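CRISPR protein (Archaeoglobus fulgidus, PDB 4MJK) is a Cas5-family (RAMP) CRISPR-associated protein that probably serves as a subunit of the archaeal type I-A Cascade complex, which binds CRISPR RNA. Local coordinates at residues 13-18 and 113-118; 25-30 and 80-85; 64-69 and 202-207; 181-186 and 218-223. One frame throughout, in Å; residues are numbered along the deposited sequence.

Contact 1: residues 13-18 and 113-118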
loop_
_atom_site.group_PDB
_atom_site.type_symbol
_atom_site.label_atom_id
_atom_site.label_comp_id
_atom_site.label_asym_id
_atom_site.label_seq_id
_atom_site.Cartn_x
_atom_site.Cartn_y
_atom_site.Cartn_z
ATOM N N GLY A 13 1.138 -3.154 -3.450
ATOM C CA GLY A 13 1.903 -2.335 -4.383
ATOM C C GLY A 13 3.376 -2.670 -4.280
ATOM O O GLY A 13 3.717 -3.770 -3.866
ATOM N N PHE A 14 4.249 -1.723 -4.621
ATOM C CA PHE A 14 5.675 -2.006 -4.633
ATOM C C PHE A 14 6.497 -0.740 -4.485
ATOM O O PHE A 14 5.996 0.378 -4.672
ATOM C CB PHE A 14 6.060 -2.681 -5.950
ATOM C CG PHE A 14 5.929 -1.776 -7.138
ATOM C CD1 PHE A 14 7.021 -1.047 -7.593
ATOM C CD2 PHE A 14 4.707 -1.609 -7.764
ATOM C CE1 PHE A 14 6.900 -0.194 -8.675
ATOM C CE2 PHE A 14 4.580 -0.756 -8.851
ATOM C CZ PHE A 14 5.679 -0.048 -9.303
ATOM N N GLN A 15 7.768 -0.925 -4.143
ATOM C CA GLN A 15 8.724 0.152 -4.243
ATOM C C GLN A 15 9.972 -0.323 -4.974
ATOM O O GLN A 15 10.552 -1.368 -4.623
ATOM C CB GLN A 15 9.087 0.691 -2.856
ATOM C CG GLN A 15 10.147 1.783 -2.934
ATOM C CD GLN A 15 10.318 2.533 -1.629
ATOM O OE1 GLN A 15 10.055 1.999 -0.552
ATOM N NE2 GLN A 15 10.748 3.781 -1.724
ATOM N N ALA A 16 10.373 0.428 -6.002
ATOM C CA ALA A 16 11.620 0.141 -6.706
ATOM C C ALA A 16 12.496 1.394 -6.682
ATOM O O ALA A 16 12.279 2.348 -7.446
ATOM C CB ALA A 16 11.346 -0.292 -8.137
ATOM N N ARG A 17 13.487 1.395 -5.799
ATOM C CA ARG A 17 14.262 2.610 -5.577
ATOM C C ARG A 17 15.230 2.970 -6.717
ATOM O O ARG A 17 15.832 4.045 -6.706
ATOM C CB ARG A 17 14.915 2.582 -4.184
ATOM C CG ARG A 17 13.863 2.687 -3.074
ATOM C CD ARG A 17 14.456 2.549 -1.693
ATOM N NE ARG A 17 14.619 1.149 -1.344
ATOM C CZ ARG A 17 14.142 0.598 -0.236
ATOM N NH1 ARG A 17 13.494 1.349 0.647
ATOM N NH2 ARG A 17 14.329 -0.702 -0.001
ATOM N N ILE A 18 15.337 2.103 -7.726
ATOM C CA ILE A 18 16.070 2.487 -8.940
ATOM C C ILE A 18 15.409 3.667 -9.669
ATOM O O ILE A 18 15.969 4.207 -10.617
ATOM C CB ILE A 18 16.323 1.310 -9.930
ATOM C CG1 ILE A 18 15.007 0.615 -10.340
ATOM C CG2 ILE A 18 17.315 0.315 -9.324
ATOM C CD1 ILE A 18 15.203 -0.495 -11.411
ATOM N N ARG A 113 10.944 7.043 -3.076
ATOM C CA ARG A 113 11.121 7.114 -4.519
ATOM C C ARG A 113 10.745 5.759 -5.109
ATOM O O ARG A 113 11.109 4.715 -4.554
ATOM C CB ARG A 113 12.562 7.515 -4.879
ATOM C CG ARG A 113 13.624 6.499 -4.467
ATOM C CD ARG A 113 15.028 7.116 -4.508
ATOM N NE ARG A 113 16.036 6.198 -3.986
ATOM C CZ ARG A 113 16.285 6.021 -2.692
ATOM N NH1 ARG A 113 15.599 6.700 -1.783
ATOM N NH2 ARG A 113 17.219 5.164 -2.303
ATOM N N GLY A 114 9.989 5.771 -6.207
ATOM C CA GLY A 114 9.589 4.539 -6.874
ATOM C C GLY A 114 8.545 3.725 -6.114
ATOM O O GLY A 114 8.355 2.544 -6.392
ATOM N N LYS A 115 7.874 4.351 -5.153
ATOM C CA LYS A 115 6.849 3.652 -4.382
ATOM C C LYS A 115 5.467 3.916 -4.951
ATOM O O LYS A 115 5.079 5.068 -5.158
ATOM C CB LYS A 115 6.902 4.036 -2.911
ATOM C CG LYS A 115 5.916 3.263 -2.030
ATOM C CD LYS A 115 6.110 3.631 -0.565
ATOM C CE LYS A 115 5.304 2.719 0.357
ATOM N NZ LYS A 115 5.610 2.997 1.813
ATOM N N THR A 116 4.729 2.833 -5.185
ATOM C CA THR A 116 3.485 2.885 -5.942
ATOM C C THR A 116 2.455 1.939 -5.368
ATOM O O THR A 116 2.756 0.772 -5.100
ATOM C CB THR A 116 3.760 2.512 -7.418
ATOM O OG1 THR A 116 4.611 3.509 -7.984
ATOM C CG2 THR A 116 2.474 2.435 -8.234
ATOM N N ILE A 117 1.239 2.441 -5.159
ATOM C CA ILE A 117 0.154 1.594 -4.677
ATOM C C ILE A 117 -0.553 0.966 -5.886
ATOM O O ILE A 117 -0.707 1.604 -6.918
ATOM C CB ILE A 117 -0.841 2.431 -3.806
ATOM C CG1 ILE A 117 -0.177 2.803 -2.473
ATOM C CG2 ILE A 117 -2.156 1.680 -3.573
ATOM C CD1 ILE A 117 -0.984 3.785 -1.656
ATOM N N LEU A 118 -0.939 -0.295 -5.787
ATOM C CA LEU A 118 -1.754 -0.887 -6.851
ATOM C C LEU A 118 -3.170 -0.986 -6.334
ATOM O O LEU A 118 -3.440 -1.716 -5.382
ATOM C CB LEU A 118 -1.210 -2.254 -7.282
ATOM C CG LEU A 118 0.159 -2.207 -7.977
ATOM C CD1 LEU A 118 0.766 -3.607 -8.118
ATOM C CD2 LEU A 118 0.071 -1.514 -9.367
#
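Phe14 and Thr116 form the hydrogen-bonded pair of an antiparallel ladder in which edge strand 13-15 runs at 173° to strand 115-118, within a three-stranded sheet of the Cas5 fold. Two bonds close the pair: Phe14 N to Thr116 O at 2.9 Å and Thr116 N to Phe14 O at 2.8 Å. Both side chains lie on one face of the sheet; chi1 of 68° puts Phe14 CG between its own N and carbonyl carbon, which lays the ring beside Thr116; Thr116 CB makes an off-centre CH-pi contact 4.1 Å from the Phe14 ring centroid, and Thr116 OG1 bonds to Phe28 O.

The other face carries Gln15, extended, with CG opposite the backbone N. Its NE2 gives a straight bond (169°) to Arg113 O at 3.0 Å, arriving from above that carbonyl's plane, and also bonds Pro111 O. An alanine here would remove the amide and probably leave the carbonyls of Arg113 and Pro111 without this shared donor. Where the ladder ends, Ala16 N still reaches Gly114 O at 2.9 Å. Arg113 NH1 bonds to Ser110 O, and Arg17 crosses Arg113 at about a right angle, its aliphatic CD lying 3.9 Å from Arg113 NH2, over one face of the guanidinium.

Contact 2: residues 25-30 and 80-85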
loop_
_atom_site.group_PDB
_atom_site.type_symbol
_atom_site.label_atom_id
_atom_site.label_comp_id
_atom_site.label_asym_id
_atom_site.label_seq_id
_atom_site.Cartn_x
_atom_site.Cartn_y
_atom_site.Cartn_z
ATOM N N SER A 25 12.769 6.613 -15.384
ATOM C CA SER A 25 11.729 7.568 -14.988
ATOM C C SER A 25 11.883 7.837 -13.492
ATOM O O SER A 25 12.405 6.991 -12.764
ATOM C CB SER A 25 10.322 7.022 -15.301
ATOM O OG SER A 25 10.160 6.791 -16.704
ATOM N N PRO A 26 11.430 9.012 -13.022
ATOM C CA PRO A 26 11.599 9.373 -11.601
ATOM C C PRO A 26 10.553 8.739 -10.684
ATOM O O PRO A 26 10.658 8.850 -9.455
ATOM C CB PRO A 26 11.467 10.902 -11.605
ATOM C CG PRO A 26 10.607 11.193 -12.793
ATOM C CD PRO A 26 10.939 10.141 -13.833
ATOM N N SER A 27 9.541 8.116 -11.286
ATOM C CA SER A 27 8.563 7.299 -10.562
ATOM C C SER A 27 8.054 6.225 -11.531
ATOM O O SER A 27 8.286 6.313 -12.743
ATOM C CB SER A 27 7.412 8.156 -10.058
ATOM O OG SER A 27 6.770 8.803 -11.141
ATOM N N PHE A 28 7.384 5.206 -11.006
ATOM C CA PHE A 28 7.046 4.043 -11.827
ATOM C C PHE A 28 5.580 3.677 -11.684
ATOM O O PHE A 28 5.099 3.468 -10.576
ATOM C CB PHE A 28 7.859 2.820 -11.401
ATOM C CG PHE A 28 9.327 2.909 -11.697
ATOM C CD1 PHE A 28 9.781 3.204 -12.972
ATOM C CD2 PHE A 28 10.262 2.676 -10.689
ATOM C CE1 PHE A 28 11.145 3.283 -13.241
ATOM C CE2 PHE A 28 11.620 2.752 -10.946
ATOM C CZ PHE A 28 12.063 3.053 -12.222
ATOM N N TYR A 29 4.875 3.564 -12.800
ATOM C CA TYR A 29 3.548 2.949 -12.758
ATOM C C TYR A 29 3.680 1.450 -12.427
ATOM O O TYR A 29 2.862 0.891 -11.680
ATOM C CB TYR A 29 2.817 3.137 -14.092
ATOM C CG TYR A 29 2.361 4.552 -14.378
ATOM C CD1 TYR A 29 1.198 5.059 -13.803
ATOM C CD2 TYR A 29 3.074 5.373 -15.248
ATOM C CE1 TYR A 29 0.764 6.356 -14.078
ATOM C CE2 TYR A 29 2.643 6.672 -15.536
ATOM C CZ TYR A 29 1.492 7.152 -14.943
ATOM O OH TYR A 29 1.053 8.427 -15.210
ATOM N N TYR A 30 4.718 0.799 -12.964
ATOM C CA TYR A 30 4.886 -0.646 -12.761
ATOM C C TYR A 30 6.275 -1.045 -12.294
ATOM O O TYR A 30 7.236 -0.328 -12.519
ATOM C CB TYR A 30 4.603 -1.410 -14.060
ATOM C CG TYR A 30 3.171 -1.354 -14.487
ATOM C CD1 TYR A 30 2.209 -2.121 -13.836
ATOM C CD2 TYR A 30 2.768 -0.531 -15.542
ATOM C CE1 TYR A 30 0.883 -2.070 -14.216
ATOM C CE2 TYR A 30 1.446 -0.477 -15.930
ATOM C CZ TYR A 30 0.502 -1.260 -15.260
ATOM O OH TYR A 30 -0.834 -1.224 -15.626
ATOM N N ARG A 80 0.767 6.213 -8.133
ATOM C CA ARG A 80 2.125 6.527 -7.714
ATOM C C ARG A 80 2.064 7.473 -6.524
ATOM O O ARG A 80 1.138 8.277 -6.417
ATOM C CB ARG A 80 2.901 7.166 -8.861
ATOM C CG ARG A 80 2.981 6.292 -10.098
ATOM C CD ARG A 80 3.513 7.091 -11.270
ATOM N NE ARG A 80 2.628 8.203 -11.593
ATOM C CZ ARG A 80 2.977 9.239 -12.349
ATOM N NH1 ARG A 80 4.205 9.306 -12.862
ATOM N NH2 ARG A 80 2.107 10.213 -12.583
ATOM N N TYR A 81 3.037 7.391 -5.625
ATOM C CA TYR A 81 3.011 8.336 -4.513
ATOM C C TYR A 81 3.208 9.755 -5.029
ATOM O O TYR A 81 2.779 10.724 -4.405
ATOM C CB TYR A 81 4.004 7.966 -3.411
ATOM C CG TYR A 81 3.310 7.312 -2.237
ATOM C CD1 TYR A 81 3.217 5.932 -2.146
ATOM C CD2 TYR A 81 2.710 8.080 -1.238
ATOM C CE1 TYR A 81 2.566 5.329 -1.084
ATOM C CE2 TYR A 81 2.050 7.485 -0.164
ATOM C CZ TYR A 81 1.983 6.108 -0.101
ATOM O OH TYR A 81 1.351 5.488 0.951
ATOM N N SER A 82 3.824 9.882 -6.199
ATOM C CA SER A 82 3.917 11.207 -6.803
ATOM C C SER A 82 2.524 11.741 -7.158
ATOM O O SER A 82 2.277 12.938 -7.005
ATOM C CB SER A 82 4.892 11.239 -7.996
ATOM O OG SER A 82 4.331 10.665 -9.156
ATOM N N ASP A 83 1.616 10.858 -7.597
ATOM C CA ASP A 83 0.205 11.224 -7.848
ATOM C C ASP A 83 -0.489 11.609 -6.534
ATOM O O ASP A 83 -1.219 12.604 -6.447
ATOM C CB ASP A 83 -0.567 10.039 -8.445
ATOM C CG ASP A 83 -0.136 9.691 -9.864
ATOM O OD1 ASP A 83 0.056 10.629 -10.666
ATOM O OD2 ASP A 83 0.000 8.475 -10.172
ATOM N N ILE A 84 -0.267 10.786 -5.516
ATOM C CA ILE A 84 -0.860 10.993 -4.208
ATOM C C ILE A 84 -0.430 12.322 -3.576
ATOM O O ILE A 84 -1.269 13.084 -3.080
ATOM C CB ILE A 84 -0.494 9.841 -3.263
ATOM C CG1 ILE A 84 -1.276 8.577 -3.640
ATOM C CG2 ILE A 84 -0.760 10.245 -1.801
ATOM C CD1 ILE A 84 -0.579 7.267 -3.212
ATOM N N ASN A 85 0.873 12.589 -3.579
ATOM C CA ASN A 85 1.390 13.791 -2.935
ATOM C C ASN A 85 0.960 15.033 -3.712
ATOM O O ASN A 85 0.805 16.106 -3.137
ATOM C CB ASN A 85 2.907 13.704 -2.720
ATOM C CG ASN A 85 3.271 12.690 -1.644
ATOM O OD1 ASN A 85 2.438 12.352 -0.803
ATOM N ND2 ASN A 85 4.503 12.191 -1.667
#
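Asp83 OD2 is gripped by two donors of Arg80, the backbone N at 3.1 Å and NE at 3.0 Å, both arriving from the same face of the carboxylate plane. Arg80 is the N-cap residue of helix 81-87, and this side-on salt bridge, completed by Arg80 NH2 to Asp83 OD1 at 2.8 Å, ties the first turn of the helix to the arginine that meets loop 25-30. The bond from NE is nearly straight (166°) and lies close to the guanidinium plane, so the pair of bonds fixes the rotation of the group.

Held in this way, and with its chain bent at chi3, the Arg80 guanidinium lies flat on Tyr29, the planes 15° apart and the centres 4.2 Å apart. The cation-pi contact is off-centre: CZ is displaced toward the hydroxyl end of the ring, whereas Arg80 CD sits over the ring face, 4.0 Å from the Tyr29 centroid. Across the guanidinium, Ser82 OG lies over the opposite face. A leucine in place of Arg80 would probably leave the Asp83 carboxylate without its cation and the Tyr29 ring without its flat stacking partner. Loop 25-30 is also held by Glu199 of strand 196-202, which accepts from Tyr29 N and Tyr30 N. The remaining polar link is weak: Arg80 NH1 reaches Ser27 OG at 3.1 Å with a bent angle of 124°.

Contact 3: residues 64-69 and 202-207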
loop_
_atom_site.group_PDB
_atom_site.type_symbol
_atom_site.label_atom_id
_atom_site.label_comp_id
_atom_site.label_asym_id
_atom_site.label_seq_id
_atom_site.Cartn_x
_atom_site.Cartn_y
_atom_site.Cartn_z
ATOM N N GLU A 64 20.730 -12.361 -20.867
ATOM C CA GLU A 64 21.335 -12.814 -22.114
ATOM C C GLU A 64 20.407 -13.763 -22.870
ATOM O O GLU A 64 20.419 -13.815 -24.099
ATOM C CB GLU A 64 22.696 -13.472 -21.842
ATOM C CG GLU A 64 23.776 -12.480 -21.425
ATOM C CD GLU A 64 25.005 -13.141 -20.809
ATOM O OE1 GLU A 64 24.995 -14.377 -20.601
ATOM O OE2 GLU A 64 25.981 -12.415 -20.520
ATOM N N ASN A 65 19.594 -14.510 -22.140
ATOM C CA ASN A 65 18.680 -15.449 -22.780
ATOM C C ASN A 65 17.284 -14.867 -23.033
ATOM O O ASN A 65 16.435 -15.512 -23.651
ATOM C CB ASN A 65 18.573 -16.737 -21.957
ATOM C CG ASN A 65 19.870 -17.534 -21.949
ATOM O OD1 ASN A 65 20.455 -17.783 -20.891
ATOM N ND2 ASN A 65 20.328 -17.936 -23.138
ATOM N N LEU A 66 17.055 -13.648 -22.569
ATOM C CA LEU A 66 15.720 -13.056 -22.647
ATOM C C LEU A 66 15.422 -12.499 -24.035
ATOM O O LEU A 66 16.192 -11.716 -24.563
ATOM C CB LEU A 66 15.568 -11.942 -21.608
ATOM C CG LEU A 66 14.173 -11.318 -21.439
ATOM C CD1 LEU A 66 13.201 -12.273 -20.750
ATOM C CD2 LEU A 66 14.279 -10.021 -20.642
ATOM N N LEU A 67 14.291 -12.893 -24.610
ATOM C CA LEU A 67 13.845 -12.337 -25.880
ATOM C C LEU A 67 12.763 -11.274 -25.687
ATOM O O LEU A 67 12.667 -10.334 -26.473
ATOM C CB LEU A 67 13.306 -13.449 -26.774
ATOM C CG LEU A 67 14.395 -14.448 -27.178
ATOM C CD1 LEU A 67 13.812 -15.537 -28.076
ATOM C CD2 LEU A 67 15.569 -13.726 -27.844
ATOM N N ALA A 68 11.939 -11.443 -24.651
ATOM C CA ALA A 68 10.819 -10.528 -24.437
ATOM C C ALA A 68 10.405 -10.508 -22.986
ATOM O O ALA A 68 10.463 -11.529 -22.306
ATOM C CB ALA A 68 9.636 -10.941 -25.306
ATOM N N ILE A 69 9.965 -9.343 -22.513
ATOM C CA ILE A 69 9.302 -9.261 -21.222
ATOM C C ILE A 69 8.283 -8.149 -21.269
ATOM O O ILE A 69 8.631 -6.993 -21.506
ATOM C CB ILE A 69 10.288 -9.040 -20.057
ATOM C CG1 ILE A 69 9.511 -8.872 -18.739
ATOM C CG2 ILE A 69 11.181 -7.839 -20.317
ATOM C CD1 ILE A 69 10.407 -8.904 -17.488
ATOM N N LEU A 202 15.611 0.582 -16.777
ATOM C CA LEU A 202 16.856 -0.105 -17.113
ATOM C C LEU A 202 16.592 -1.221 -18.138
ATOM O O LEU A 202 15.610 -1.976 -18.044
ATOM C CB LEU A 202 17.544 -0.657 -15.856
ATOM C CG LEU A 202 17.971 0.375 -14.798
ATOM C CD1 LEU A 202 18.554 -0.294 -13.553
ATOM C CD2 LEU A 202 18.963 1.390 -15.383
ATOM N N ASN A 203 17.466 -1.313 -19.135
ATOM C CA ASN A 203 17.304 -2.278 -20.215
ATOM C C ASN A 203 17.503 -3.706 -19.702
ATOM O O ASN A 203 18.548 -4.025 -19.139
ATOM C CB ASN A 203 18.291 -1.930 -21.345
ATOM C CG ASN A 203 18.147 -2.822 -22.560
ATOM O OD1 ASN A 203 17.246 -3.648 -22.646
ATOM N ND2 ASN A 203 19.044 -2.646 -23.521
ATOM N N PRO A 204 16.488 -4.575 -19.863
ATOM C CA PRO A 204 16.671 -5.924 -19.315
ATOM C C PRO A 204 17.392 -6.855 -20.291
ATOM O O PRO A 204 17.737 -7.972 -19.925
ATOM C CB PRO A 204 15.234 -6.404 -19.113
ATOM C CG PRO A 204 14.473 -5.736 -20.232
ATOM C CD PRO A 204 15.130 -4.373 -20.406
ATOM N N PHE A 205 17.586 -6.406 -21.524
ATOM C CA PHE A 205 18.174 -7.253 -22.555
ATOM C C PHE A 205 19.685 -7.148 -22.511
ATOM O O PHE A 205 20.243 -6.052 -22.555
ATOM C CB PHE A 205 17.647 -6.867 -23.932
ATOM C CG PHE A 205 16.167 -6.989 -24.054
ATOM C CD1 PHE A 205 15.553 -8.229 -23.951
ATOM C CD2 PHE A 205 15.383 -5.874 -24.252
ATOM C CE1 PHE A 205 14.182 -8.352 -24.044
ATOM C CE2 PHE A 205 14.006 -5.992 -24.339
ATOM C CZ PHE A 205 13.412 -7.235 -24.239
ATOM N N GLU A 206 20.342 -8.290 -22.384
ATOM C CA GLU A 206 21.797 -8.334 -22.405
ATOM C C GLU A 206 22.263 -9.017 -23.680
ATOM O O GLU A 206 21.550 -9.847 -24.249
ATOM C CB GLU A 206 22.334 -9.080 -21.179
ATOM C CG GLU A 206 21.856 -8.516 -19.843
ATOM C CD GLU A 206 23.000 -8.122 -18.914
ATOM O OE1 GLU A 206 24.143 -7.980 -19.401
ATOM O OE2 GLU A 206 22.752 -7.953 -17.694
ATOM N N VAL A 207 23.462 -8.669 -24.132
ATOM C CA VAL A 207 24.053 -9.339 -25.280
ATOM C C VAL A 207 25.175 -10.273 -24.837
ATOM O O VAL A 207 25.973 -9.924 -23.970
ATOM C CB VAL A 207 24.604 -8.329 -26.302
ATOM C CG1 VAL A 207 25.345 -9.055 -27.421
ATOM C CG2 VAL A 207 23.473 -7.468 -26.861
#
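The chain passes from helix 58-65 into strand 66-73 beside the irregular loop 202-207, the two backbones coming nearest at Glu64 and Glu206, whose CA atoms are 4.5 Å apart; farther on, Leu67 and Ala68 both face Val133 in a classic beta bulge.

Phe205 carries much of the side-chain contact. With CG opposite its carbonyl carbon (chi1 -60°), the ring turns its CD1-CE1 side to the strand. Leu66 O lies at the ring edge, 3.6 Å from Phe205 CD1, while Leu67 O is 3.5 Å from Phe205 CE1. The Leu66 and Phe205 side chains cross at about a right angle, Leu66 CD2 lying 3.8 Å from Phe205 CE1 and also 4.0 Å from Pro204 CB. Ile69 CG2 meets Pro204 CG at 3.9 Å. An Asx turn shapes the loop here: Asn203 OD1 accepts from Phe205 N at 3.0 Å.

Toward the surface, Glu64 and Glu206 touch through methylene groups, Glu64 CG to Glu206 CB at 3.7 Å, and their carboxylates stand nearly perpendicular. Arg263 of the edge strand 258-263 bonds Leu66 O and Glu206 O. Direct contact is thus mostly van der Waals, with ring C-H groups near two backbone oxygens; the like-charged carboxylates probably add no cohesion, and Arg263 gives a polar link between the segments.

Contact 4: residues 181-186 and 218-223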
loop_
_atom_site.group_PDB
_atom_site.type_symbol
_atom_site.label_atom_id
_atom_site.label_comp_id
_atom_site.label_asym_id
_atom_site.label_seq_id
_atom_site.Cartn_x
_atom_site.Cartn_y
_atom_site.Cartn_z
ATOM N N PRO A 181 8.535 -2.595 -25.606
ATOM C CA PRO A 181 9.571 -1.579 -25.801
ATOM C C PRO A 181 9.234 -0.721 -27.021
ATOM O O PRO A 181 8.817 -1.227 -28.064
ATOM C CB PRO A 181 10.843 -2.405 -26.019
ATOM C CG PRO A 181 10.363 -3.717 -26.539
ATOM C CD PRO A 181 8.984 -3.954 -25.971
ATOM N N ALA A 182 9.399 0.583 -26.880
ATOM C CA ALA A 182 9.030 1.511 -27.940
ATOM C C ALA A 182 10.288 2.102 -28.565
ATOM O O ALA A 182 10.623 3.253 -28.324
ATOM C CB ALA A 182 8.137 2.627 -27.377
ATOM N N GLU A 183 10.999 1.313 -29.350
ATOM C CA GLU A 183 12.220 1.800 -29.992
ATOM C C GLU A 183 12.050 1.678 -31.502
ATOM O O GLU A 183 11.055 1.139 -31.976
ATOM C CB GLU A 183 13.438 1.007 -29.510
ATOM C CG GLU A 183 13.648 1.033 -27.989
ATOM C CD GLU A 183 14.086 2.401 -27.456
ATOM O OE1 GLU A 183 14.383 3.313 -28.269
ATOM O OE2 GLU A 183 14.134 2.566 -26.213
ATOM N N ASP A 184 13.011 2.177 -32.267
ATOM C CA ASP A 184 12.864 2.155 -33.720
ATOM C C ASP A 184 12.693 0.724 -34.196
ATOM O O ASP A 184 13.456 -0.165 -33.812
ATOM C CB ASP A 184 14.056 2.821 -34.413
ATOM C CG ASP A 184 13.661 3.511 -35.707
ATOM O OD1 ASP A 184 12.981 2.880 -36.541
ATOM O OD2 ASP A 184 14.015 4.696 -35.883
ATOM N N GLY A 185 11.674 0.502 -35.022
ATOM C CA GLY A 185 11.327 -0.839 -35.459
ATOM C C GLY A 185 9.992 -1.254 -34.874
ATOM O O GLY A 185 9.340 -2.192 -35.350
ATOM N N VAL A 186 9.579 -0.543 -33.831
ATOM C CA VAL A 186 8.295 -0.796 -33.209
ATOM C C VAL A 186 7.462 0.460 -33.351
ATOM O O VAL A 186 7.884 1.525 -32.913
ATOM C CB VAL A 186 8.453 -1.157 -31.715
ATOM C CG1 VAL A 186 7.083 -1.322 -31.056
ATOM C CG2 VAL A 186 9.282 -2.425 -31.558
ATOM N N SER A 218 20.787 -3.835 -32.221
ATOM C CA SER A 218 21.278 -2.522 -32.607
ATOM C C SER A 218 20.460 -1.435 -31.917
ATOM O O SER A 218 20.988 -0.648 -31.134
ATOM C CB SER A 218 21.228 -2.343 -34.136
ATOM O OG SER A 218 22.330 -2.924 -34.792
ATOM N N TYR A 219 19.167 -1.398 -32.221
ATOM C CA TYR A 219 18.279 -0.397 -31.651
ATOM C C TYR A 219 17.906 -0.770 -30.232
ATOM O O TYR A 219 17.562 0.090 -29.425
ATOM C CB TYR A 219 17.026 -0.212 -32.513
ATOM C CG TYR A 219 17.269 0.665 -33.722
ATOM C CD1 TYR A 219 17.262 2.050 -33.610
ATOM C CD2 TYR A 219 17.521 0.109 -34.971
ATOM C CE1 TYR A 219 17.492 2.859 -34.704
ATOM C CE2 TYR A 219 17.756 0.914 -36.076
ATOM C CZ TYR A 219 17.735 2.288 -35.936
ATOM O OH TYR A 219 17.968 3.099 -37.026
ATOM N N ILE A 220 17.974 -2.061 -29.931
ATOM C CA ILE A 220 17.817 -2.525 -28.560
ATOM C C ILE A 220 19.200 -2.865 -28.024
ATOM O O ILE A 220 19.397 -2.995 -26.814
ATOM C CB ILE A 220 16.910 -3.761 -28.472
ATOM C CG1 ILE A 220 16.340 -3.889 -27.058
ATOM C CG2 ILE A 220 17.673 -5.012 -28.884
ATOM C CD1 ILE A 220 15.514 -2.683 -26.618
ATOM N N SER A 221 20.145 -2.987 -28.959
ATOM C CA SER A 221 21.560 -3.243 -28.681
ATOM C C SER A 221 21.829 -3.662 -27.251
ATOM O O SER A 221 21.273 -4.640 -26.746
ATOM C CB SER A 221 22.400 -1.998 -28.994
ATOM O OG SER A 221 22.927 -2.033 -30.312
ATOM N N GLY A 222 22.716 -2.901 -26.625
ATOM C CA GLY A 222 22.997 -3.004 -25.211
ATOM C C GLY A 222 23.066 -1.583 -24.696
ATOM O O GLY A 222 24.078 -1.160 -24.139
ATOM N N LYS A 223 21.996 -0.826 -24.925
ATOM C CA LYS A 223 21.874 0.502 -24.341
ATOM C C LYS A 223 21.476 0.321 -22.885
ATOM O O LYS A 223 21.058 -0.770 -22.492
ATOM C CB LYS A 223 20.848 1.342 -25.098
ATOM C CG LYS A 223 19.530 0.642 -25.336
ATOM C CD LYS A 223 18.901 1.113 -26.641
ATOM C CE LYS A 223 17.406 1.377 -26.483
ATOM N NZ LYS A 223 17.130 2.687 -25.821
#
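Asp184 CB packs closely over one face of the Tyr219 ring, 3.4 Å from Tyr219 CD1, in a CH-pi contact whose centroid distance from Asp184 CB is 3.7 Å. The methylene is displaced toward the ring rim, near CD1 and CE1, and the two side chains run alongside each other in the same direction, with carboxylate and ring planes 42° apart. Both residues are exposed, so this close fit lies at the surface.

The apolar packing is looser deeper in. Glu183 CG comes only within 4.4 Å of Ile220 CD1, and Ile220 is buried against Phe250 of strand 250-255. The charged link is close, but its hydrogen bond is weak: Lys223 NZ lies 3.0 Å from Glu183 OE2 in a salt bridge. The two chains come from opposite directions; Glu183 bends at chi2 (-70°), and Lys223 bends at three successive torsions to bring NZ round. Each end has another partner in strand 225-231, Glu183 OE2 accepting from Leu227 N and Lys223 NZ donating to Ala225 O.

Residues 183-186 form a type II beta turn, closed by Val186 N to Glu183 O at 2.9 Å with Gly185 at its third position. The arrangement is thus a turn leading into strand 186-193, packed against the loop that enters strand 225-231.

Overall arrangement
Contacts 1 and 3 are mostly buried, whereas contacts 2 and 4 lie at the surface. Contact 1 is the one built on a strand ladder; contact 3 joins its segments by apolar packing, contact 2 by cation-pi stacking and contact 4 by a CH-pi touch with a salt bridge. Contacts 1 and 2, centres 7 Å apart, share one region: Lys115 O is 3.1 Å from Tyr81 N, a probable hydrogen bond, and both contacts reach the second subunit. Contacts 3 and 4, centres 11 Å apart, form another, with Asn203 ND2 2.9 Å from Lys223 O and neither touching another chain. Between the pairs, Ile18 packs on Leu202, linking contacts 1 and 3.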